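Long-range contact in McyG protein (Microcystis aeruginosa PCC 7806, PDB 4R0M), which binds phenylalanyl-adenylate in its adenylation domain and probably activates an acyl substrate for transfer to the peptidyl carrier domain in microcystin synthesis: residues A[116-130]-A[141-155]. Residues are numbered along the deposited sequence; the frame is centred on the assembly and turned at random.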
loop_
_atom_site.group_PDB
_atom_site.type_symbol
_atom_site.label_atom_id
_atom_site.label_comp_id
_atom_site.label_asym_id
_atom_site.label_seq_id
_atom_site.Cartn_x
_atom_site.Cartn_y
_atom_site.Cartn_z
ATOM N N LEU A 116 1.021 -2.476 16.863
ATOM C CA LEU A 116 0.380 -1.493 17.734
ATOM C C LEU A 116 1.103 -1.366 19.075
ATOM O O LEU A 116 1.394 -0.253 19.518
ATOM C CB LEU A 116 -1.099 -1.840 17.949
ATOM C CG LEU A 116 -1.882 -1.105 19.043
ATOM C CD1 LEU A 116 -2.013 0.389 18.759
ATOM C CD2 LEU A 116 -3.252 -1.741 19.226
ATOM N N GLU A 117 1.398 -2.504 19.703
ATOM C CA GLU A 117 2.101 -2.531 20.989
ATOM C C GLU A 117 3.544 -2.039 20.879
ATOM O O GLU A 117 4.014 -1.304 21.749
ATOM C CB GLU A 117 2.055 -3.931 21.612
ATOM C CG GLU A 117 0.665 -4.350 22.072
ATOM C CD GLU A 117 0.619 -5.729 22.707
ATOM O OE1 GLU A 117 1.683 -6.346 22.919
ATOM O OE2 GLU A 117 -0.496 -6.200 23.002
ATOM N N ASN A 118 4.236 -2.445 19.814
ATOM C CA ASN A 118 5.624 -2.035 19.593
ATOM C C ASN A 118 5.757 -0.536 19.347
ATOM O O ASN A 118 6.585 0.128 19.971
ATOM C CB ASN A 118 6.264 -2.822 18.441
ATOM C CG ASN A 118 6.652 -4.239 18.836
ATOM O OD1 ASN A 118 6.822 -4.550 20.017
ATOM N ND2 ASN A 118 6.800 -5.107 17.841
ATOM N N VAL A 119 4.932 -0.016 18.440
ATOM C CA VAL A 119 4.907 1.409 18.122
ATOM C C VAL A 119 4.550 2.217 19.371
ATOM O O VAL A 119 5.179 3.239 19.655
ATOM C CB VAL A 119 3.934 1.712 16.956
ATOM C CG1 VAL A 119 3.724 3.210 16.782
ATOM C CG2 VAL A 119 4.446 1.095 15.663
ATOM N N TRP A 120 3.557 1.735 20.119
ATOM C CA TRP A 120 3.132 2.358 21.376
ATOM C C TRP A 120 4.270 2.506 22.351
ATOM O O TRP A 120 4.391 3.538 23.016
ATOM C CB TRP A 120 1.993 1.553 21.993
ATOM C CG TRP A 120 1.419 2.113 23.272
ATOM C CD1 TRP A 120 0.507 3.156 23.414
ATOM C CD2 TRP A 120 1.674 1.644 24.641
ATOM N NE1 TRP A 120 0.202 3.367 24.737
ATOM C CE2 TRP A 120 0.866 2.496 25.525
ATOM C CE3 TRP A 120 2.467 0.649 25.204
ATOM C CZ2 TRP A 120 0.868 2.335 26.904
ATOM C CZ3 TRP A 120 2.461 0.498 26.595
ATOM C CH2 TRP A 120 1.681 1.321 27.421
ATOM N N LYS A 121 5.116 1.481 22.434
ATOM C CA LYS A 121 6.291 1.507 23.307
ATOM C C LYS A 121 7.382 2.437 22.771
ATOM O O LYS A 121 8.014 3.166 23.538
ATOM C CB LYS A 121 6.837 0.090 23.526
ATOM C CG LYS A 121 5.949 -0.769 24.416
ATOM C CD LYS A 121 6.321 -2.245 24.365
ATOM C CE LYS A 121 5.337 -3.077 25.176
ATOM N NZ LYS A 121 5.777 -4.493 25.341
ATOM N N ILE A 122 7.587 2.416 21.455
ATOM C CA ILE A 122 8.566 3.288 20.800
ATOM C C ILE A 122 8.251 4.778 21.016
ATOM O O ILE A 122 9.164 5.592 21.175
ATOM C CB ILE A 122 8.694 2.955 19.291
ATOM C CG1 ILE A 122 9.376 1.597 19.104
ATOM C CG2 ILE A 122 9.481 4.028 18.545
ATOM C CD1 ILE A 122 9.140 0.957 17.751
ATOM N N LEU A 123 6.961 5.113 21.051
ATOM C CA LEU A 123 6.507 6.505 21.135
ATOM C C LEU A 123 6.189 6.989 22.555
ATOM O O LEU A 123 5.552 8.032 22.730
ATOM C CB LEU A 123 5.286 6.720 20.231
ATOM C CG LEU A 123 5.401 6.484 18.724
ATOM C CD1 LEU A 123 4.059 6.746 18.061
ATOM C CD2 LEU A 123 6.481 7.355 18.105
ATOM N N ASP A 124 6.645 6.233 23.555
ATOM C CA ASP A 124 6.451 6.558 24.979
ATOM C C ASP A 124 4.980 6.730 25.379
ATOM O O ASP A 124 4.572 7.793 25.853
ATOM C CB ASP A 124 7.286 7.786 25.392
ATOM C CG ASP A 124 8.789 7.544 25.288
ATOM O OD1 ASP A 124 9.265 6.468 25.722
ATOM O OD2 ASP A 124 9.500 8.439 24.782
ATOM N N ASN A 125 4.196 5.672 25.174
ATOM C CA ASN A 125 2.800 5.591 25.637
ATOM C C ASN A 125 1.872 6.717 25.151
ATOM O O ASN A 125 1.274 7.420 25.968
ATOM C CB ASN A 125 2.738 5.490 27.175
ATOM C CG ASN A 125 3.588 4.358 27.736
ATOM O OD1 ASN A 125 4.491 3.841 27.074
ATOM N ND2 ASN A 125 3.300 3.973 28.979
ATOM N N PRO A 126 1.740 6.888 23.822
ATOM C CA PRO A 126 0.829 7.916 23.329
ATOM C C PRO A 126 -0.630 7.465 23.366
ATOM O O PRO A 126 -0.909 6.263 23.409
ATOM C CB PRO A 126 1.277 8.100 21.880
ATOM C CG PRO A 126 1.788 6.759 21.487
ATOM C CD PRO A 126 2.430 6.190 22.719
ATOM N N LEU A 127 -1.539 8.434 23.342
ATOM C CA LEU A 127 -2.973 8.179 23.290
ATOM C C LEU A 127 -3.361 7.483 21.984
ATOM O O LEU A 127 -2.764 7.732 20.934
ATOM C CB LEU A 127 -3.746 9.497 23.445
ATOM C CG LEU A 127 -5.277 9.505 23.327
ATOM C CD1 LEU A 127 -5.946 8.841 24.526
ATOM C CD2 LEU A 127 -5.788 10.927 23.147
ATOM N N ILE A 128 -4.360 6.609 22.064
ATOM C CA ILE A 128 -4.847 5.879 20.899
ATOM C C ILE A 128 -6.244 6.357 20.519
ATOM O O ILE A 128 -7.160 6.354 21.342
ATOM C CB ILE A 128 -4.841 4.352 21.137
ATOM C CG1 ILE A 128 -3.425 3.875 21.471
ATOM C CG2 ILE A 128 -5.389 3.610 19.920
ATOM C CD1 ILE A 128 -3.372 2.533 22.164
ATOM N N LEU A 129 -6.381 6.784 19.267
ATOM C CA LEU A 129 -7.656 7.197 18.699
ATOM C C LEU A 129 -8.333 5.989 18.068
ATOM O O LEU A 129 -7.717 5.268 17.282
ATOM C CB LEU A 129 -7.427 8.267 17.628
ATOM C CG LEU A 129 -7.292 9.762 17.947
ATOM C CD1 LEU A 129 -6.028 9.998 18.750
ATOM C CD2 LEU A 129 -7.342 10.660 16.722
ATOM N N SER A 130 -9.597 5.771 18.411
ATOM C CA SER A 130 -10.364 4.673 17.833
ATOM C C SER A 130 -11.761 5.130 17.413
ATOM O O SER A 130 -12.087 6.318 17.507
ATOM C CB SER A 130 -10.451 3.508 18.823
ATOM O OG SER A 130 -10.934 2.340 18.187
ATOM N N LEU A 141 -7.442 -5.313 25.417
ATOM C CA LEU A 141 -6.060 -5.698 25.139
ATOM C C LEU A 141 -5.083 -5.043 26.118
ATOM O O LEU A 141 -4.138 -5.683 26.583
ATOM C CB LEU A 141 -5.695 -5.340 23.691
ATOM C CG LEU A 141 -4.256 -5.502 23.185
ATOM C CD1 LEU A 141 -3.829 -6.965 23.128
ATOM C CD2 LEU A 141 -4.099 -4.844 21.821
ATOM N N GLY A 142 -5.323 -3.769 26.428
ATOM C CA GLY A 142 -4.486 -3.019 27.361
ATOM C C GLY A 142 -4.514 -3.571 28.773
ATOM O O GLY A 142 -3.469 -3.703 29.412
ATOM N N THR A 143 -5.711 -3.895 29.255
ATOM C CA THR A 143 -5.888 -4.448 30.599
ATOM C C THR A 143 -5.389 -5.895 30.696
ATOM O O THR A 143 -4.731 -6.261 31.672
ATOM C CB THR A 143 -7.355 -4.354 31.071
ATOM O OG1 THR A 143 -8.228 -4.760 30.013
ATOM C CG2 THR A 143 -7.700 -2.924 31.477
ATOM N N TYR A 144 -5.693 -6.697 29.676
ATOM C CA TYR A 144 -5.260 -8.097 29.607
ATOM C C TYR A 144 -3.744 -8.264 29.541
ATOM O O TYR A 144 -3.192 -9.170 30.164
ATOM C CB TYR A 144 -5.914 -8.805 28.415
ATOM C CG TYR A 144 -7.195 -9.539 28.751
ATOM C CD1 TYR A 144 -8.289 -8.868 29.304
ATOM C CD2 TYR A 144 -7.317 -10.909 28.503
ATOM C CE1 TYR A 144 -9.463 -9.541 29.609
ATOM C CE2 TYR A 144 -8.487 -11.592 28.805
ATOM C CZ TYR A 144 -9.555 -10.904 29.357
ATOM O OH TYR A 144 -10.717 -11.577 29.656
ATOM N N SER A 145 -3.081 -7.396 28.781
ATOM C CA SER A 145 -1.622 -7.420 28.672
ATOM C C SER A 145 -0.959 -6.452 29.653
ATOM O O SER A 145 0.245 -6.203 29.566
ATOM C CB SER A 145 -1.178 -7.126 27.235
ATOM O OG SER A 145 -1.497 -8.207 26.376
ATOM N N HIS A 146 -1.756 -5.915 30.578
ATOM C CA HIS A 146 -1.279 -5.048 31.667
ATOM C C HIS A 146 -0.345 -3.956 31.213
ATOM O O HIS A 146 0.737 -3.769 31.773
ATOM C CB HIS A 146 -0.642 -5.884 32.778
ATOM C CG HIS A 146 -1.638 -6.680 33.583
ATOM N ND1 HIS A 146 -2.248 -7.777 33.100
ATOM C CD2 HIS A 146 -2.119 -6.499 34.878
ATOM C CE1 HIS A 146 -3.082 -8.272 34.034
ATOM N NE2 HIS A 146 -3.002 -7.490 35.121
ATOM N N LEU A 147 -0.770 -3.222 30.190
ATOM C CA LEU A 147 0.045 -2.165 29.604
ATOM C C LEU A 147 -0.203 -0.847 30.331
ATOM O O LEU A 147 -1.302 -0.287 30.280
ATOM C CB LEU A 147 -0.230 -2.052 28.099
ATOM C CG LEU A 147 -0.019 -3.351 27.303
ATOM C CD1 LEU A 147 -0.774 -3.334 25.982
ATOM C CD2 LEU A 147 1.464 -3.643 27.087
ATOM N N GLU A 148 0.833 -0.371 31.020
ATOM C CA GLU A 148 0.737 0.783 31.911
ATOM C C GLU A 148 0.545 2.099 31.152
ATOM O O GLU A 148 1.370 2.469 30.313
ATOM C CB GLU A 148 1.983 0.847 32.800
ATOM C CG GLU A 148 1.876 1.772 34.003
ATOM C CD GLU A 148 3.148 1.804 34.837
ATOM O OE1 GLU A 148 4.221 1.409 34.325
ATOM O OE2 GLU A 148 3.077 2.229 36.011
ATOM N N GLY A 149 -0.551 2.794 31.456
ATOM C CA GLY A 149 -0.860 4.087 30.843
ATOM C C GLY A 149 -1.634 3.992 29.540
ATOM O O GLY A 149 -1.816 4.994 28.845
ATOM N N TRP A 150 -2.084 2.780 29.216
ATOM C CA TRP A 150 -2.868 2.498 28.016
ATOM C C TRP A 150 -4.146 3.281 28.036
ATOM O O TRP A 150 -4.995 3.080 28.910
ATOM C CB TRP A 150 -3.168 1.005 27.969
ATOM C CG TRP A 150 -3.717 0.464 26.669
ATOM C CD1 TRP A 150 -5.046 0.194 26.355
ATOM C CD2 TRP A 150 -2.956 0.056 25.476
ATOM N NE1 TRP A 150 -5.158 -0.323 25.091
ATOM C CE2 TRP A 150 -3.943 -0.432 24.507
ATOM C CE3 TRP A 150 -1.609 0.055 25.124
ATOM C CZ2 TRP A 150 -3.576 -0.895 23.250
ATOM C CZ3 TRP A 150 -1.250 -0.416 23.852
ATOM C CH2 TRP A 150 -2.211 -0.879 22.940
ATOM N N GLN A 151 -4.285 4.195 27.078
ATOM C CA GLN A 151 -5.469 5.047 26.975
ATOM C C GLN A 151 -6.026 5.061 25.560
ATOM O O GLN A 151 -5.287 5.249 24.590
ATOM C CB GLN A 151 -5.157 6.475 27.436
ATOM C CG GLN A 151 -5.336 6.709 28.929
ATOM C CD GLN A 151 -6.798 6.776 29.353
ATOM O OE1 GLN A 151 -7.663 7.236 28.599
ATOM N NE2 GLN A 151 -7.080 6.323 30.571
ATOM N N VAL A 152 -7.335 4.855 25.457
ATOM C CA VAL A 152 -8.029 4.850 24.173
ATOM C C VAL A 152 -9.244 5.773 24.248
ATOM O O VAL A 152 -9.963 5.782 25.250
ATOM C CB VAL A 152 -8.490 3.430 23.763
ATOM C CG1 VAL A 152 -8.819 3.382 22.276
ATOM C CG2 VAL A 152 -7.428 2.387 24.094
ATOM N N ILE A 153 -9.464 6.550 23.191
ATOM C CA ILE A 153 -10.636 7.421 23.106
ATOM C C ILE A 153 -11.264 7.375 21.707
ATOM O O ILE A 153 -10.559 7.290 20.700
ATOM C CB ILE A 153 -10.314 8.875 23.552
ATOM C CG1 ILE A 153 -11.604 9.688 23.721
ATOM C CG2 ILE A 153 -9.326 9.550 22.601
ATOM C CD1 ILE A 153 -11.454 10.932 24.570
ATOM N N SER A 154 -12.592 7.408 21.656
ATOM C CA SER A 154 -13.304 7.411 20.383
ATOM C C SER A 154 -13.363 8.817 19.790
ATOM O O SER A 154 -13.382 9.811 20.523
ATOM C CB SER A 154 -14.716 6.842 20.547
ATOM O OG SER A 154 -15.541 7.728 21.280
ATOM N N VAL A 155 -13.391 8.885 18.460
ATOM C CA VAL A 155 -13.538 10.150 17.741
ATOM C C VAL A 155 -14.865 10.829 18.108
ATOM O O VAL A 155 -14.917 12.049 18.271
ATOM C CB VAL A 155 -13.422 9.949 16.212
ATOM C CG1 VAL A 155 -13.676 11.252 15.465
ATOM C CG2 VAL A 155 -12.050 9.400 15.849
HETATM O O HOH W 1 -2.115 5.194 25.717
#
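Trp120 lays one ring face over the edge of Trp150, whose CE3 comes 3.5 Å from Trp120 CE2; the planes stand at 60° in an edge-to-face pair. With CG anti to the backbone N (chi1 -178°), the Trp120 indole reaches off helix 111-122 to the turn 147-150, where Trp120 CH2 lies 3.9 Å from Leu147 CB and the ring edge abuts the backbone of Glu148 and Gly149. A water takes the NE1 proton of Trp120 (3.1 Å) and that of Gln151 N, and probably donates to Pro126 O, tying the helix and the loop after it to the residue that follows the turn. Replacing this indole by an alanine is likely to leave the edge of Trp150 without its aromatic partner and the water without one donor. Trp150 is gripped from several sides: Ile128 CD1 sits over one face, 3.7 Å from the centroid of the six-membered ring, in a CH-pi contact; Gly142 CA and Leu147 CD1 lie against the opposite face, Leu116 meets the edge, and NE1 bonds to Ile138 O. Beyond the indoles, strands 128-130 and 152-154 pair in parallel, Ile128 N bonding Gln151 O (3.0 Å) and Ile128 O accepting from Ile153 N nearly straight on. Ser130 N then reaches Ile153 O at 2.9 Å. Leu127 CD2 packs on Ile153 CG2 (3.8 Å). Helix 135-144 links the strands in a beta-alpha-beta crossover, placing 152-154 at the edge of a four-stranded parallel sheet in the AMP-binding region of this ANL-family enzyme.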